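Local coordinates for protein putative Glycerophosphoryl diester phosphodiesterase (Silicibacter pomeroyi, PDB 3L12) that belongs to the glycerophosphoryl diester phosphodiesterase family of TIM-barrel proteins and binds a magnesium ion through carboxylates carried on its barrel strands, at residues I21-A26 against G292-Y297; E50-M55 against L147-S152. All coordinates share one frame; numbering follows the deposited sequence.

Interaction 1: residues I21-A26 against G292-Y297; sequences IGHRGA and GIVTDY
Ile-21 and Gly-22 pair in parallel with Val-294 and Thr-295, the axes of strand segments 21-23 and 292-295 coming within 4.7 Å and diverging by 23°. This is the seam of a TIM barrel, where the first strand of the parallel sheet meets the last and closes the ring. Three backbone bonds stitch it: Ile-21 N gives to Ile-293 O, Thr-295 N to Ile-21 O, and His-23 N to Thr-295 O at 2.9 Å. Val-294 sits between two side chains of the first strand, its CG2 branch 3.8 Å from Ile-21 CB and its CG1 branch 3.6 Å from His-23 CD2.

At the C-terminal ends of the two strands the seam becomes polar. With CG anti to the backbone N (chi1 -168°), the His-23 ring runs alongside the Asp-296 side chain, both pointing the same way. His-23 ND1 donates to Asp-296 OD1 over 2.8 Å; the oxygen lies almost in the imidazole plane and is met on its syn side, with the donor somewhat out of the carboxylate plane, ring and carboxylate being turned 51° apart. Arg-27 and Asn-277 hold Asp-296 OD2, which helps fix the carboxylate, while His-23 NE2 bonds an unidentified ligand. Within the type II beta turn from Gly-22 to Gly-25, Arg-24 CG lies over the centre of one His-23 ring face, 4.0 Å above its plane.

Thr-295 lies on the other side of the sheet, where its OG1 is hydrogen-bonded to Val-276 O. The same OG1 accepts a hydrogen bond from Tyr-297 N at 3.0 Å, an ST turn that leads into helix 298-307.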
loop_
_atom_site.group_PDB
_atom_site.type_symbol
_atom_site.label_atom_id
_atom_site.label_comp_id
_atom_site.label_asym_id
_atom_site.label_seq_id
_atom_site.Cartn_x
_atom_site.Cartn_y
_atom_site.Cartn_z
ATOM N N ILE A 21 5.156 -11.773 -7.903
ATOM C CA ILE A 21 3.974 -11.497 -8.706
ATOM C C ILE A 21 2.866 -11.022 -7.768
ATOM O O ILE A 21 2.486 -11.714 -6.848
ATOM C CB ILE A 21 3.544 -12.661 -9.568
ATOM C CG1 ILE A 21 4.683 -13.179 -10.482
ATOM C CG2 ILE A 21 2.296 -12.266 -10.463
ATOM C CD1 ILE A 21 5.505 -14.311 -9.881
ATOM N N GLY A 22 2.350 -9.820 -8.058
ATOM C CA GLY A 22 1.309 -9.186 -7.258
ATOM C C GLY A 22 -0.044 -9.784 -7.516
ATOM O O GLY A 22 -0.577 -9.636 -8.630
ATOM N N HIS A 23 -0.589 -10.528 -6.546
ATOM C CA HIS A 23 -1.877 -11.227 -6.739
ATOM C C HIS A 23 -3.050 -10.224 -6.783
ATOM O O HIS A 23 -3.339 -9.524 -5.784
ATOM C CB HIS A 23 -2.084 -12.244 -5.632
ATOM C CG HIS A 23 -3.211 -13.177 -5.899
ATOM N ND1 HIS A 23 -4.227 -13.381 -4.983
ATOM C CD2 HIS A 23 -3.503 -13.939 -6.974
ATOM C CE1 HIS A 23 -5.071 -14.288 -5.482
ATOM N NE2 HIS A 23 -4.660 -14.616 -6.695
ATOM N N ARG A 24 -3.710 -10.134 -7.953
ATOM C CA ARG A 24 -4.786 -9.159 -8.226
ATOM C C ARG A 24 -4.294 -7.745 -7.951
ATOM O O ARG A 24 -5.034 -6.899 -7.622
ATOM C CB ARG A 24 -6.057 -9.479 -7.411
ATOM C CG ARG A 24 -6.425 -10.936 -7.533
ATOM C CD ARG A 24 -7.676 -11.297 -6.781
ATOM N NE ARG A 24 -7.841 -12.730 -6.901
ATOM C CZ ARG A 24 -8.757 -13.467 -6.252
ATOM N NH1 ARG A 24 -9.657 -12.914 -5.422
ATOM N NH2 ARG A 24 -8.736 -14.793 -6.403
ATOM N N GLY A 25 -2.997 -7.523 -8.149
ATOM C CA GLY A 25 -2.371 -6.289 -7.733
ATOM C C GLY A 25 -1.714 -6.559 -6.392
ATOM O O GLY A 25 -0.636 -7.180 -6.304
ATOM N N ALA A 26 -2.336 -6.112 -5.298
ATOM C CA ALA A 26 -1.825 -6.326 -3.935
ATOM C C ALA A 26 -3.049 -6.398 -3.026
ATOM O O ALA A 26 -3.333 -5.474 -2.299
ATOM C CB ALA A 26 -0.940 -5.232 -3.493
ATOM N N GLY A 292 9.125 -18.099 -9.128
ATOM C CA GLY A 292 8.406 -16.925 -8.626
ATOM C C GLY A 292 7.289 -17.284 -7.679
ATOM O O GLY A 292 6.849 -18.429 -7.638
ATOM N N ILE A 293 6.890 -16.262 -6.915
ATOM C CA ILE A 293 5.849 -16.332 -5.906
ATOM C C ILE A 293 4.781 -15.292 -6.133
ATOM O O ILE A 293 5.097 -14.081 -6.262
ATOM C CB ILE A 293 6.465 -16.084 -4.514
ATOM C CG1 ILE A 293 7.425 -17.187 -4.174
ATOM C CG2 ILE A 293 5.394 -16.026 -3.417
ATOM C CD1 ILE A 293 8.279 -16.883 -2.894
ATOM N N VAL A 294 3.540 -15.758 -6.300
ATOM C CA VAL A 294 2.377 -14.930 -6.402
ATOM C C VAL A 294 1.897 -14.745 -4.974
ATOM O O VAL A 294 1.620 -15.710 -4.248
ATOM C CB VAL A 294 1.267 -15.605 -7.258
ATOM C CG1 VAL A 294 0.036 -14.727 -7.363
ATOM C CG2 VAL A 294 1.824 -15.947 -8.652
ATOM N N THR A 295 1.743 -13.474 -4.601
ATOM C CA THR A 295 1.426 -13.083 -3.226
ATOM C C THR A 295 0.418 -11.904 -3.126
ATOM O O THR A 295 0.433 -10.969 -3.899
ATOM C CB THR A 295 2.722 -12.736 -2.439
ATOM O OG1 THR A 295 2.413 -12.507 -1.033
ATOM C CG2 THR A 295 3.453 -11.503 -3.087
ATOM N N ASP A 296 -0.423 -11.954 -2.087
ATOM C CA ASP A 296 -1.267 -10.840 -1.709
ATOM C C ASP A 296 -0.517 -9.710 -0.968
ATOM O O ASP A 296 -1.040 -8.581 -0.820
ATOM C CB ASP A 296 -2.411 -11.330 -0.793
ATOM C CG ASP A 296 -3.371 -12.277 -1.512
ATOM O OD1 ASP A 296 -3.751 -11.958 -2.626
ATOM O OD2 ASP A 296 -3.763 -13.309 -0.936
ATOM N N TYR A 297 0.733 -10.015 -0.538
ATOM C CA TYR A 297 1.553 -9.113 0.285
ATOM C C TYR A 297 2.938 -8.959 -0.332
ATOM O O TYR A 297 3.895 -9.568 0.133
ATOM C CB TYR A 297 1.681 -9.668 1.704
ATOM C CG TYR A 297 0.362 -9.730 2.434
ATOM C CD1 TYR A 297 -0.115 -8.620 3.140
ATOM C CD2 TYR A 297 -0.407 -10.885 2.397
ATOM C CE1 TYR A 297 -1.355 -8.651 3.804
ATOM C CE2 TYR A 297 -1.655 -10.916 3.021
ATOM C CZ TYR A 297 -2.110 -9.836 3.714
ATOM O OH TYR A 297 -3.337 -9.855 4.401
#

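Interaction 2: residues E50-M55 against L147-S152; sequences EFDVVM and LLELKS. With MG (magnesium ion), chain C.
Glu-149 OE1 binds the magnesium ion at 2.0 Å, and from the paired strand Glu-50 OE2 and Asp-52 OD1 bind it at 2.1 Å each. Two waters and one atom from elsewhere in the structure bring the coordination to six. One of these waters is gripped three ways: besides meeting the metal, it donates to Glu-50 OE1 and to Asp-52 OD2, both at 2.6 Å, so each of these carboxylates uses one oxygen on the ion and the other on its water. Asn-33 also bonds Asp-52 OD2.

The three acids reach the ion differently. Glu-149 is extended, whereas Glu-50 bends at its second torsion (chi2 -86°) to bring its carboxylate back to the metal. Asp-52 OD1 and Glu-149 OE1 lie 2.8 Å apart with carboxylate planes 74° apart, a closeness that the shared cation probably makes tolerable.

Beneath the site the strands run parallel, with Phe-51 N, Glu-149 N, Val-53 N and Lys-151 N each donating across the ladder. The face opposite the metal is apolar: Phe-51 CE2 touches Leu-148 CG at 3.7 Å, Leu-148 CA sits over one ring face, offset toward the rim, and Val-53 CG2 meets Leu-148 CD2 at 3.8 Å. Further along, a water links Met-55 N to Lys-151 O.

Val-170 of helix 160-176 packs on both Val-53 and Leu-148, strand 183-187 continues the sheet beyond strand 145-150, and Val-63 and Pro-61 of the antiparallel strand 61-63 touch Phe-51 and Val-53, respectively.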
loop_
_atom_site.group_PDB
_atom_site.type_symbol
_atom_site.label_atom_id
_atom_site.label_comp_id
_atom_site.label_asym_id
_atom_site.label_seq_id
_atom_site.Cartn_x
_atom_site.Cartn_y
_atom_site.Cartn_z
ATOM N N GLU A 50 -0.559 -10.421 -11.484
ATOM C CA GLU A 50 -1.540 -11.391 -11.857
ATOM C C GLU A 50 -2.925 -10.772 -11.687
ATOM O O GLU A 50 -3.176 -10.013 -10.732
ATOM C CB GLU A 50 -1.413 -12.615 -11.016
ATOM C CG GLU A 50 -2.317 -13.792 -11.384
ATOM C CD GLU A 50 -3.718 -13.797 -10.782
ATOM O OE1 GLU A 50 -4.056 -12.926 -9.981
ATOM O OE2 GLU A 50 -4.526 -14.738 -11.088
ATOM N N PHE A 51 -3.823 -11.088 -12.593
ATOM C CA PHE A 51 -5.170 -10.597 -12.511
ATOM C C PHE A 51 -6.071 -11.534 -13.333
ATOM O O PHE A 51 -5.564 -12.373 -14.076
ATOM C CB PHE A 51 -5.230 -9.170 -13.014
ATOM C CG PHE A 51 -4.731 -9.024 -14.414
ATOM C CD1 PHE A 51 -3.400 -8.816 -14.658
ATOM C CD2 PHE A 51 -5.609 -9.115 -15.511
ATOM C CE1 PHE A 51 -2.925 -8.660 -15.966
ATOM C CE2 PHE A 51 -5.139 -8.972 -16.822
ATOM C CZ PHE A 51 -3.779 -8.727 -17.026
ATOM N N ASP A 52 -7.377 -11.328 -13.219
ATOM C CA ASP A 52 -8.358 -12.270 -13.766
ATOM C C ASP A 52 -9.225 -11.562 -14.760
ATOM O O ASP A 52 -9.548 -10.357 -14.535
ATOM C CB ASP A 52 -9.211 -12.826 -12.650
ATOM C CG ASP A 52 -8.372 -13.280 -11.471
ATOM O OD1 ASP A 52 -7.751 -14.391 -11.583
ATOM O OD2 ASP A 52 -8.341 -12.530 -10.454
ATOM N N VAL A 53 -9.642 -12.290 -15.798
ATOM C CA VAL A 53 -10.509 -11.714 -16.810
ATOM C C VAL A 53 -11.713 -12.619 -17.030
ATOM O O VAL A 53 -11.576 -13.823 -17.139
ATOM C CB VAL A 53 -9.769 -11.472 -18.131
ATOM C CG1 VAL A 53 -10.707 -10.884 -19.235
ATOM C CG2 VAL A 53 -8.551 -10.548 -17.881
ATOM N N VAL A 54 -12.886 -11.981 -17.034
ATOM C CA VAL A 54 -14.180 -12.622 -17.217
ATOM C C VAL A 54 -14.987 -11.809 -18.260
ATOM O O VAL A 54 -14.829 -10.566 -18.376
ATOM C CB VAL A 54 -14.887 -12.642 -15.812
ATOM C CG1 VAL A 54 -16.304 -13.105 -15.932
ATOM C CG2 VAL A 54 -14.051 -13.461 -14.769
HETATM N N MSE A 55 -15.849 -12.477 -19.048
HETATM C CA MSE A 55 -16.678 -11.808 -20.031
HETATM C C MSE A 55 -18.056 -11.337 -19.506
HETATM O O MSE A 55 -18.729 -12.103 -18.832
HETATM C CB MSE A 55 -16.963 -12.743 -21.197
HETATM C CG MSE A 55 -15.752 -13.278 -21.959
HETATM SE SE MSE A 55 -14.716 -11.826 -22.733
HETATM C CE MSE A 55 -15.748 -11.120 -23.790
ATOM N N LEU A 147 0.450 -11.932 -15.880
ATOM C CA LEU A 147 -0.034 -13.284 -15.775
ATOM C C LEU A 147 -1.559 -13.091 -15.825
ATOM O O LEU A 147 -2.215 -12.784 -14.829
ATOM C CB LEU A 147 0.463 -13.850 -14.456
ATOM C CG LEU A 147 0.505 -15.315 -14.226
ATOM C CD1 LEU A 147 1.355 -16.077 -15.336
ATOM C CD2 LEU A 147 1.063 -15.583 -12.845
ATOM N N LEU A 148 -2.101 -13.224 -17.034
ATOM C CA LEU A 148 -3.503 -12.929 -17.325
ATOM C C LEU A 148 -4.310 -14.205 -17.182
ATOM O O LEU A 148 -4.251 -15.135 -18.010
ATOM C CB LEU A 148 -3.578 -12.307 -18.715
ATOM C CG LEU A 148 -4.899 -11.750 -19.188
ATOM C CD1 LEU A 148 -4.614 -10.889 -20.409
ATOM C CD2 LEU A 148 -5.984 -12.827 -19.463
ATOM N N GLU A 149 -5.043 -14.275 -16.076
ATOM C CA GLU A 149 -5.832 -15.487 -15.765
ATOM C C GLU A 149 -7.177 -15.400 -16.500
ATOM O O GLU A 149 -8.033 -14.563 -16.158
ATOM C CB GLU A 149 -6.049 -15.705 -14.271
ATOM C CG GLU A 149 -6.625 -17.095 -14.018
ATOM C CD GLU A 149 -6.995 -17.439 -12.595
ATOM O OE1 GLU A 149 -6.471 -16.854 -11.646
ATOM O OE2 GLU A 149 -7.816 -18.413 -12.446
ATOM N N LEU A 150 -7.363 -16.265 -17.489
ATOM C CA LEU A 150 -8.656 -16.388 -18.148
ATOM C C LEU A 150 -9.554 -17.249 -17.253
ATOM O O LEU A 150 -9.201 -18.404 -16.984
ATOM C CB LEU A 150 -8.500 -17.040 -19.498
ATOM C CG LEU A 150 -7.800 -16.178 -20.575
ATOM C CD1 LEU A 150 -6.327 -16.485 -20.534
ATOM C CD2 LEU A 150 -8.353 -16.412 -21.961
ATOM N N LYS A 151 -10.668 -16.667 -16.796
ATOM C CA LYS A 151 -11.637 -17.303 -15.865
ATOM C C LYS A 151 -12.883 -17.576 -16.685
ATOM O O LYS A 151 -13.699 -16.687 -16.986
ATOM C CB LYS A 151 -11.918 -16.414 -14.643
ATOM C CG LYS A 151 -12.750 -17.060 -13.519
ATOM C CD LYS A 151 -11.861 -18.051 -12.762
ATOM C CE LYS A 151 -12.370 -18.426 -11.377
ATOM N NZ LYS A 151 -13.237 -19.631 -11.483
ATOM N N SER A 152 -12.992 -18.818 -17.123
ATOM C CA SER A 152 -14.165 -19.245 -17.880
ATOM C C SER A 152 -15.355 -19.489 -16.919
ATOM O O SER A 152 -15.170 -19.777 -15.721
ATOM C CB SER A 152 -13.828 -20.513 -18.633
ATOM O OG SER A 152 -13.213 -21.395 -17.730
HETATM MG MG MG C . -6.399 -15.374 -10.359
HETATM O O HOH W 1 -6.428 -13.707 -9.119
HETATM O O HOH W 2 -15.874 -15.498 -18.483
HETATM O O HOH W 3 -8.019 -16.194 -9.238
#

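How the interactions relate
The two contacts have centres about 14 Å apart in one barrel sheet, whose consecutive neighbours are strands 292-295, 19-23, 48-55 and 145-150. Along the chain, segments 21-26, 50-55, 147-152 and 292-297 follow in that order, so interaction 1 joins the two ends of the barrel and interaction 2 is formed between them. Strands 19-23 and 48-55 connect the pairs through a probable hydrogen bond between Gly-22 O and Glu-50 N, 3.0 Å apart. At the metal, His-23 CD2 packs 3.2 Å from Glu-50 OE1, and Arg-24 forms a long, weak ion pair with Asp-52. His-23 thus stands beside the magnesium site because strands 19-23 and 48-55 are neighbours, with Asp-296 behind it at the seam.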